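Local coordinates for XRE-family like protein (Pseudomonas syringae pv. tomato, PDB 3F6W), which probably binds DNA through a helix-turn-helix domain, as a transcriptional regulator of the xenobiotic response element (XRE) family, at residues E58-D61 with F62-I66. Residues are numbered along the deposited sequence; the frame is centred on the assembly and turned at random.
Sequences EFMD and FCRGI
Phe-59 and Cys-63 meet one turn apart on the inner side of helix 56-66, an amphipathic helix of the all-helical XRE-type helix-turn-helix domain, where they form a Cys sulfur-aromatic contact. SG of Cys-63 sits over one face of the Phe-59 ring, 3.8 Å from its centroid and 22° off the ring normal. The offset carries it toward the CE1-CZ side of the rim, where SG and CZ approach to 3.5 Å. The ring reaches this place because CG of Phe-59 lies anti to the backbone N (chi1 171°), which swings the ring along the helix toward the next turn. A small, polarisable thiol suits the spot, since it can lie against the flat ring; Pro-70 at the start of helix 70-78 touches both side chains, and Leu-15 and Leu-19 of helix 3-26 also pack on Phe-59. Phe-62 fills another part of the core, its side chain meeting Leu-19, Leu-33 of helix 30-37 and Thr-47 of helix 41-48, so that helix 56-66 packs against the chain's other four helices.

Four successive i to i+4 hydrogen bonds hold the backbone, from Phe-62 N to Glu-58 O through Gly-65 N to Asp-61 O; the one from Cys-63 N to Phe-59 O is nearly straight at the hydrogen, 173°. The carboxylate of Glu-58 leads away from Phe-62 and its neighbours to a salt bridge with Arg-52. On the outer side, long, flexible Arg-64 bends at chi2, which folds its chain back along the helix and brings NH1 to 4.0 Å from CB of Met-60, a selenomethionine. Opposite charges three residues apart are linked here through solvent: a water donates to Asp-61 OD1 at 2.8 Å and, lying in the guanidinium plane at its edge, accepts from Arg-64 NH1 at 2.7 Å.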
# COMPACT_ATOMS: atom_id res chain seq x y z
N GLU A 58 8.24 7.28 19.09
CA GLU A 58 8.78 5.94 19.33
C GLU A 58 9.65 5.50 18.17
O GLU A 58 10.72 4.89 18.38
CB GLU A 58 7.64 4.94 19.56
CG GLU A 58 6.74 5.35 20.72
CD GLU A 58 5.44 4.58 20.77
OE1 GLU A 58 4.96 4.11 19.71
OE2 GLU A 58 4.91 4.46 21.90
N PHE A 59 9.20 5.81 16.96
CA PHE A 59 9.94 5.46 15.74
C PHE A 59 11.34 6.07 15.74
O PHE A 59 12.33 5.37 15.46
CB PHE A 59 9.16 5.92 14.49
CG PHE A 59 9.94 5.80 13.21
CD1 PHE A 59 10.07 4.58 12.58
CD2 PHE A 59 10.56 6.92 12.64
CE1 PHE A 59 10.79 4.48 11.39
CE2 PHE A 59 11.29 6.82 11.46
CZ PHE A 59 11.40 5.60 10.83
N MSE A 60 11.44 7.36 16.03
CA MSE A 60 12.76 7.97 16.09
C MSE A 60 13.65 7.19 17.07
O MSE A 60 14.80 6.88 16.74
CB MSE A 60 12.69 9.46 16.45
CG MSE A 60 12.08 10.32 15.35
SE MSE A 60 12.39 12.23 15.65
CE MSE A 60 11.29 12.45 17.26
N ASP A 61 13.13 6.86 18.25
CA ASP A 61 13.95 6.23 19.29
C ASP A 61 14.34 4.80 18.89
O ASP A 61 15.45 4.33 19.17
CB ASP A 61 13.21 6.19 20.64
CG ASP A 61 12.96 7.58 21.23
OD1 ASP A 61 13.50 8.59 20.72
OD2 ASP A 61 12.20 7.67 22.22
N PHE A 62 13.40 4.12 18.25
CA PHE A 62 13.58 2.75 17.77
C PHE A 62 14.76 2.74 16.79
O PHE A 62 15.69 1.93 16.91
CB PHE A 62 12.28 2.31 17.08
CG PHE A 62 12.14 0.81 16.87
CD1 PHE A 62 11.34 0.05 17.71
CD2 PHE A 62 12.75 0.19 15.79
CE1 PHE A 62 11.18 -1.31 17.49
CE2 PHE A 62 12.59 -1.17 15.56
CZ PHE A 62 11.81 -1.92 16.42
N CYS A 63 14.72 3.66 15.84
CA CYS A 63 15.79 3.82 14.86
C CYS A 63 17.15 4.08 15.52
O CYS A 63 18.15 3.41 15.21
CB CYS A 63 15.46 4.96 13.90
SG CYS A 63 14.19 4.54 12.66
N ARG A 64 17.19 5.06 16.43
CA ARG A 64 18.44 5.37 17.12
C ARG A 64 18.94 4.14 17.87
O ARG A 64 20.14 3.88 17.93
CB ARG A 64 18.28 6.57 18.07
CG ARG A 64 18.64 7.92 17.44
CD ARG A 64 17.60 8.36 16.45
NE ARG A 64 17.92 9.63 15.80
CZ ARG A 64 17.32 10.79 16.07
NH1 ARG A 64 16.37 10.85 16.99
NH2 ARG A 64 17.67 11.89 15.42
N GLY A 65 18.02 3.37 18.44
CA GLY A 65 18.39 2.19 19.21
C GLY A 65 19.07 1.13 18.35
O GLY A 65 19.91 0.36 18.83
N ILE A 66 18.71 1.07 17.08
CA ILE A 66 19.36 0.11 16.18
C ILE A 66 20.51 0.72 15.39
O ILE A 66 21.25 0.00 14.73
CB ILE A 66 18.36 -0.56 15.23
CG1 ILE A 66 17.59 0.48 14.43
CG2 ILE A 66 17.40 -1.44 16.01
CD1 ILE A 66 16.54 -0.14 13.52
O HOH W 1 15.69 9.21 19.09